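Local atomic coordinates of trehalose monomycolate transport factor A (Mycolicibacterium smegmatis MC2 155, PDB entry 6T84), a protein that is required for MmpL3-dependent transport of trehalose monomycolate to the mycobacterial cell wall, and for growth and cell elongation. Residues Ile74-Lys79 with Gln171-Leu176; Met142-Asn147 with Arg177-Val182. One frame throughout, in Å; residues are numbered along the deposited sequence.

Interaction 1: residues Ile74-Lys79 with Gln171-Leu176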
loop_
_atom_site.group_PDB
_atom_site.type_symbol
_atom_site.label_atom_id
_atom_site.label_comp_id
_atom_site.label_asym_id
_atom_site.label_seq_id
_atom_site.Cartn_x
_atom_site.Cartn_y
_atom_site.Cartn_z
ATOM N N ILE A 74 -1.471 -1.779 4.453
ATOM C CA ILE A 74 -2.521 -0.784 4.638
ATOM C C ILE A 74 -3.094 -0.500 3.262
ATOM O O ILE A 74 -2.337 -0.163 2.336
ATOM C CB ILE A 74 -1.935 0.506 5.252
ATOM C CG1 ILE A 74 -1.313 0.210 6.616
ATOM C CG2 ILE A 74 -3.009 1.613 5.335
ATOM C CD1 ILE A 74 -0.517 1.463 7.189
ATOM N N ALA A 75 -4.417 -0.712 3.100
ATOM C CA ALA A 75 -5.107 -0.480 1.825
ATOM C C ALA A 75 -6.113 0.641 2.001
ATOM O O ALA A 75 -6.977 0.553 2.877
ATOM C CB ALA A 75 -5.862 -1.722 1.361
ATOM N N LEU A 76 -6.018 1.683 1.166
ATOM C CA LEU A 76 -6.895 2.847 1.246
ATOM C C LEU A 76 -7.758 2.960 -0.006
ATOM O O LEU A 76 -7.247 2.885 -1.126
ATOM C CB LEU A 76 -6.066 4.117 1.402
ATOM C CG LEU A 76 -6.823 5.466 1.401
ATOM C CD1 LEU A 76 -7.744 5.573 2.617
ATOM C CD2 LEU A 76 -5.809 6.693 1.390
ATOM N N HIS A 77 -9.063 3.112 0.180
ATOM C CA HIS A 77 -9.937 3.180 -0.986
ATOM C C HIS A 77 -9.785 4.482 -1.767
ATOM O O HIS A 77 -9.696 5.565 -1.188
ATOM C CB HIS A 77 -11.395 3.037 -0.537
ATOM C CG HIS A 77 -12.343 2.901 -1.681
ATOM N ND1 HIS A 77 -13.183 3.923 -2.099
ATOM C CD2 HIS A 77 -12.619 1.836 -2.475
ATOM C CE1 HIS A 77 -13.910 3.495 -3.119
ATOM N NE2 HIS A 77 -13.590 2.234 -3.367
ATOM N N ARG A 78 -9.755 4.373 -3.100
ATOM C CA ARG A 78 -9.626 5.540 -3.986
ATOM C C ARG A 78 -11.002 6.044 -4.396
ATOM O O ARG A 78 -11.927 5.263 -4.698
ATOM C CB ARG A 78 -8.939 5.163 -5.290
ATOM C CG ARG A 78 -7.506 4.691 -5.202
ATOM C CD ARG A 78 -7.055 4.178 -6.585
ATOM N NE ARG A 78 -7.093 5.257 -7.577
ATOM C CZ ARG A 78 -6.079 6.091 -7.751
ATOM N NH1 ARG A 78 -4.980 5.926 -7.015
ATOM N NH2 ARG A 78 -6.157 7.071 -8.642
ATOM N N LYS A 79 -11.107 7.367 -4.500
ATOM C CA LYS A 79 -12.395 7.957 -4.858
ATOM C C LYS A 79 -12.751 7.683 -6.318
ATOM O O LYS A 79 -13.917 7.416 -6.637
ATOM C CB LYS A 79 -12.383 9.451 -4.549
ATOM C CG LYS A 79 -13.725 10.131 -4.754
ATOM C CD LYS A 79 -13.659 11.606 -4.403
ATOM C CE LYS A 79 -15.024 12.249 -4.531
ATOM N NZ LYS A 79 -16.040 11.482 -3.754
ATOM N N GLN A 171 -0.602 10.064 1.509
ATOM C CA GLN A 171 0.203 10.923 0.654
ATOM C C GLN A 171 0.404 10.301 -0.720
ATOM O O GLN A 171 0.352 11.004 -1.736
ATOM C CB GLN A 171 1.552 11.154 1.357
ATOM C CG GLN A 171 1.453 12.089 2.569
ATOM C CD GLN A 171 2.677 12.004 3.511
ATOM O OE1 GLN A 171 3.390 10.994 3.516
ATOM N NE2 GLN A 171 2.856 13.009 4.365
ATOM N N PHE A 172 0.714 9.008 -0.770
ATOM C CA PHE A 172 0.886 8.345 -2.061
ATOM C C PHE A 172 -0.413 8.356 -2.860
ATOM O O PHE A 172 -0.410 8.622 -4.071
ATOM C CB PHE A 172 1.422 6.934 -1.834
ATOM C CG PHE A 172 1.842 6.213 -3.094
ATOM C CD1 PHE A 172 2.765 6.773 -3.969
ATOM C CD2 PHE A 172 1.356 4.943 -3.372
ATOM C CE1 PHE A 172 3.180 6.071 -5.102
ATOM C CE2 PHE A 172 1.724 4.243 -4.512
ATOM C CZ PHE A 172 2.650 4.793 -5.374
ATOM N N ASN A 173 -1.532 8.090 -2.207
ATOM C CA ASN A 173 -2.817 8.152 -2.888
ATOM C C ASN A 173 -3.075 9.529 -3.473
ATOM O O ASN A 173 -3.538 9.657 -4.618
ATOM C CB ASN A 173 -3.890 7.773 -1.857
ATOM C CG ASN A 173 -5.248 7.710 -2.482
ATOM O OD1 ASN A 173 -5.493 6.901 -3.380
ATOM N ND2 ASN A 173 -6.129 8.581 -2.039
ATOM N N ASP A 174 -2.760 10.583 -2.715
ATOM C CA ASP A 174 -2.939 11.948 -3.228
ATOM C C ASP A 174 -2.111 12.159 -4.497
ATOM O O ASP A 174 -2.591 12.751 -5.473
ATOM C CB ASP A 174 -2.534 12.987 -2.170
ATOM C CG ASP A 174 -3.597 13.179 -1.086
ATOM O OD1 ASP A 174 -4.729 12.664 -1.258
ATOM O OD2 ASP A 174 -3.299 13.835 -0.055
ATOM N N LEU A 175 -0.890 11.641 -4.523
ATOM C CA LEU A 175 -0.021 11.845 -5.671
ATOM C C LEU A 175 -0.524 11.089 -6.889
ATOM O O LEU A 175 -0.268 11.518 -8.020
ATOM C CB LEU A 175 1.406 11.419 -5.314
ATOM C CG LEU A 175 2.151 12.268 -4.280
ATOM C CD1 LEU A 175 3.321 11.479 -3.667
ATOM C CD2 LEU A 175 2.699 13.528 -4.972
ATOM N N LEU A 176 -1.258 9.992 -6.691
ATOM C CA LEU A 176 -1.787 9.186 -7.786
ATOM C C LEU A 176 -3.178 9.630 -8.217
ATOM O O LEU A 176 -3.774 8.999 -9.114
ATOM C CB LEU A 176 -1.843 7.679 -7.394
ATOM C CG LEU A 176 -0.446 7.059 -7.112
ATOM C CD1 LEU A 176 -0.730 5.562 -6.947
ATOM C CD2 LEU A 176 0.535 7.344 -8.276
HETATM O O HOH W 1 -9.117 9.168 -3.140
#
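In one of its two modelled conformers, Arg78 reaches the C-terminal end of helix 159-175, where its NH2 donates to Leu176 O at 3.1 Å. The N-H points almost straight at the oxygen (178°), which lies in the guanidinium plane, while the donor stands above the carbonyl plane. NH1 of Arg78 meanwhile rests 3.6 Å from Leu176 CB. Asn173 lies between Arg78 and Leu76: its OD1 packs 3.5 Å from Arg78 CG, its amide turned steeply (79°) against the guanidinium, and its CB meets Leu76 CD2 at 3.9 Å, the two side chains crossing at about a right angle. A water bridges the segments, accepting from Asn173 ND2 and from Lys79 N.

Second partners fix these groups. Asn173 OD1 is hydrogen-bonded to Thr149 OG1 of strand 148-153, Arg78 NE to Val80 O, and Arg78 NH1 weakly to Thr149 OG1; the bend at chi3 (62°) turns the guanidinium to the helix. Helix 159-175 here packs on the large antiparallel sheet, Leu76 also touching its Val169 and Arg170. In this conformer the buried arginine ties the helix end to the loop after strand 71-77 through backbone carbonyls, and its charge would probably polarise Leu176 O.

Interaction 2: residues Met142-Asn147 with Arg177-Val182. With SO4 (sulfate ion), chain C.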
loop_
_atom_site.group_PDB
_atom_site.type_symbol
_atom_site.label_atom_id
_atom_site.label_comp_id
_atom_site.label_asym_id
_atom_site.label_seq_id
_atom_site.Cartn_x
_atom_site.Cartn_y
_atom_site.Cartn_z
ATOM N N MET A 142 4.856 0.328 -2.280
ATOM C CA MET A 142 3.617 1.096 -2.364
ATOM C C MET A 142 3.098 0.953 -3.779
ATOM O O MET A 142 3.872 1.057 -4.742
ATOM C CB MET A 142 3.861 2.605 -2.107
ATOM C CG MET A 142 4.586 2.852 -0.795
ATOM S SD MET A 142 4.698 4.612 -0.479
ATOM C CE MET A 142 6.455 4.794 -0.510
ATOM N N TRP A 143 1.780 0.756 -3.935
ATOM C CA TRP A 143 1.260 0.551 -5.279
ATOM C C TRP A 143 -0.219 0.842 -5.266
ATOM O O TRP A 143 -0.837 0.897 -4.208
ATOM C CB TRP A 143 1.528 -0.859 -5.827
ATOM C CG TRP A 143 0.644 -1.966 -5.237
ATOM C CD1 TRP A 143 -0.418 -2.556 -5.880
ATOM C CD2 TRP A 143 0.755 -2.621 -3.948
ATOM N NE1 TRP A 143 -0.960 -3.545 -5.069
ATOM C CE2 TRP A 143 -0.281 -3.594 -3.883
ATOM C CE3 TRP A 143 1.642 -2.495 -2.850
ATOM C CZ2 TRP A 143 -0.458 -4.430 -2.782
ATOM C CZ3 TRP A 143 1.442 -3.293 -1.752
ATOM C CH2 TRP A 143 0.419 -4.273 -1.735
ATOM N N ASN A 144 -0.779 1.031 -6.445
ATOM C CA ASN A 144 -2.225 1.093 -6.540
ATOM C C ASN A 144 -2.769 0.012 -7.452
ATOM O O ASN A 144 -2.079 -0.554 -8.309
ATOM C CB ASN A 144 -2.716 2.431 -7.025
ATOM C CG ASN A 144 -2.453 2.605 -8.515
ATOM O OD1 ASN A 144 -1.282 2.801 -8.957
ATOM N ND2 ASN A 144 -3.525 2.525 -9.320
ATOM N N GLU A 145 -4.050 -0.282 -7.212
ATOM C CA GLU A 145 -4.867 -1.094 -8.106
ATOM C C GLU A 145 -6.049 -0.216 -8.502
ATOM O O GLU A 145 -6.023 0.999 -8.304
ATOM C CB GLU A 145 -5.238 -2.435 -7.452
ATOM C CG GLU A 145 -3.949 -3.190 -7.103
ATOM C CD GLU A 145 -4.094 -4.584 -6.593
ATOM O OE1 GLU A 145 -5.096 -5.244 -6.908
ATOM O OE2 GLU A 145 -3.163 -5.062 -5.909
ATOM N N GLN A 146 -7.099 -0.807 -9.088
ATOM C CA GLN A 146 -8.099 0.054 -9.686
ATOM C C GLN A 146 -8.723 1.020 -8.677
ATOM O O GLN A 146 -8.859 2.218 -8.951
ATOM C CB GLN A 146 -9.174 -0.788 -10.357
ATOM C CG GLN A 146 -10.188 0.107 -11.087
ATOM C CD GLN A 146 -11.159 -0.665 -11.933
ATOM O OE1 GLN A 146 -10.795 -1.651 -12.559
ATOM N NE2 GLN A 146 -12.406 -0.211 -11.960
ATOM N N ASN A 147 -9.143 0.510 -7.516
ATOM C CA ASN A 147 -9.868 1.296 -6.539
ATOM C C ASN A 147 -9.183 1.408 -5.188
ATOM O O ASN A 147 -9.833 1.808 -4.202
ATOM C CB ASN A 147 -11.240 0.628 -6.369
ATOM C CG ASN A 147 -12.054 0.708 -7.626
ATOM O OD1 ASN A 147 -12.343 1.800 -8.067
ATOM N ND2 ASN A 147 -12.429 -0.450 -8.196
ATOM N N ARG A 177 -3.704 10.713 -7.633
ATOM C CA ARG A 177 -5.015 11.208 -8.072
ATOM C C ARG A 177 -5.027 11.590 -9.551
ATOM O O ARG A 177 -6.103 11.574 -10.175
ATOM C CB ARG A 177 -5.478 12.400 -7.227
ATOM C CG ARG A 177 -6.077 12.049 -5.878
ATOM C CD ARG A 177 -6.307 13.307 -5.033
ATOM N NE ARG A 177 -6.735 14.424 -5.872
ATOM C CZ ARG A 177 -6.432 15.697 -5.632
ATOM N NH1 ARG A 177 -5.691 16.009 -4.575
ATOM N NH2 ARG A 177 -6.857 16.653 -6.452
ATOM N N VAL A 178 -3.849 11.915 -10.119
ATOM C CA VAL A 178 -3.680 12.296 -11.533
ATOM C C VAL A 178 -3.775 11.124 -12.501
ATOM O O VAL A 178 -3.860 11.346 -13.713
ATOM C CB VAL A 178 -2.391 13.126 -11.752
ATOM C CG1 VAL A 178 -2.396 14.341 -10.821
ATOM C CG2 VAL A 178 -1.173 12.265 -11.552
ATOM N N LEU A 179 -3.809 9.875 -12.015
ATOM C CA LEU A 179 -3.899 8.746 -12.931
ATOM C C LEU A 179 -5.250 8.771 -13.653
ATOM O O LEU A 179 -6.274 9.163 -13.059
ATOM C CB LEU A 179 -3.741 7.432 -12.172
ATOM C CG LEU A 179 -2.330 7.207 -11.580
ATOM C CD1 LEU A 179 -2.294 5.852 -10.859
ATOM C CD2 LEU A 179 -1.233 7.431 -12.710
ATOM N N PRO A 180 -5.293 8.355 -14.922
ATOM C CA PRO A 180 -6.498 8.599 -15.729
ATOM C C PRO A 180 -7.653 7.728 -15.271
ATOM O O PRO A 180 -7.454 6.613 -14.765
ATOM C CB PRO A 180 -6.045 8.242 -17.162
ATOM C CG PRO A 180 -4.849 7.323 -16.973
ATOM C CD PRO A 180 -4.209 7.691 -15.676
ATOM N N PRO A 181 -8.887 8.194 -15.435
ATOM C CA PRO A 181 -10.055 7.387 -15.050
ATOM C C PRO A 181 -10.204 6.161 -15.940
ATOM O O PRO A 181 -9.651 6.078 -17.037
ATOM C CB PRO A 181 -11.235 8.345 -15.248
ATOM C CG PRO A 181 -10.619 9.726 -15.485
ATOM C CD PRO A 181 -9.242 9.494 -16.025
ATOM N N VAL A 182 -10.953 5.184 -15.441
ATOM C CA VAL A 182 -11.242 3.993 -16.251
ATOM C C VAL A 182 -12.097 4.403 -17.443
ATOM O O VAL A 182 -13.131 5.068 -17.254
ATOM C CB VAL A 182 -11.966 2.958 -15.406
ATOM C CG1 VAL A 182 -12.299 1.730 -16.229
ATOM C CG2 VAL A 182 -11.083 2.591 -14.233
HETATM S S SO4 C . -12.869 -3.395 -5.890
HETATM O O1 SO4 C . -11.970 -2.845 -6.920
HETATM O O2 SO4 C . -14.219 -3.504 -6.450
HETATM O O3 SO4 C . -12.414 -4.725 -5.478
HETATM O O4 SO4 C . -13.021 -2.567 -4.747
#
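Asn144 and Leu179 approach from opposite directions, and a single methyl makes the contact: CD1 of Leu179 sits 3.7 Å from Asn144 OD1 and 3.9 Å from Asn144 ND2, so it meets both polar ends of the amide without a hydrogen bond. CG of Asn144 stands between its backbone N and carbonyl carbon (chi1 74°), a torsion that leaves the amide next to Leu179. The amide is held by three bonds. OD1 accepts from Val86 N, and ND2 donates to Val84 O and to Glu145 O, the last at 3.1 Å, from above the carbonyl plane and with a bent N-H...O angle of 150°. These bonds fix the rotation of the amide beside the leucine methyl and satisfy its buried polar atoms.

Strand 141-144 lies between strands 148-153 and 86-90 of the large antiparallel sheet in what is probably the cytoplasmic part of this membrane protein. Residues 142-147 carry the chain out of that strand and into the turn before 148-153, and the segment 177-182, leaving helix 159-175, runs past this end of the sheet.

At the more exposed end, Val182 CG2 lies 3.8 Å from Gln146 NE2, its side chain crossing the glutamine at about a right angle. The extended Gln146, CG anti to the backbone N (chi1 -176°), lays its CG, CD and NE2 alongside the methyl. Away from Val182, Trp143 NE1 donates within its ring plane to the anti lone pair of Glu145 OE2 at 2.8 Å, and the same carboxylate accepts from Lys37 N and Arg38 N. Asn147 ND2 binds O1 of a sulfate ion, probably from the crystallisation liquor, which Trp148 NE1 also holds.

Overall arrangement
Interaction 1 is the more buried of the two and lies nearer the centre of the chain; interaction 2 is partly buried and extends to the surface at Gln146. Their centres are about 8 Å apart, and both set the end of helix 159-175 or the loop after it against the same antiparallel sheet. They also touch: Arg78 N and Asn147 O form a probable hydrogen bond at 2.8 Å, Phe172 packs on the backbone of Trp143 and Leu176 on the Asn144 amide. Polar links, one direct and one through water, join the segments of interaction 1, whereas residues 142-147 and 177-182 meet through methyls set against amides, without a hydrogen bond between them; the Asn144 amide is bonded within its own segment and to Val84 and Val86.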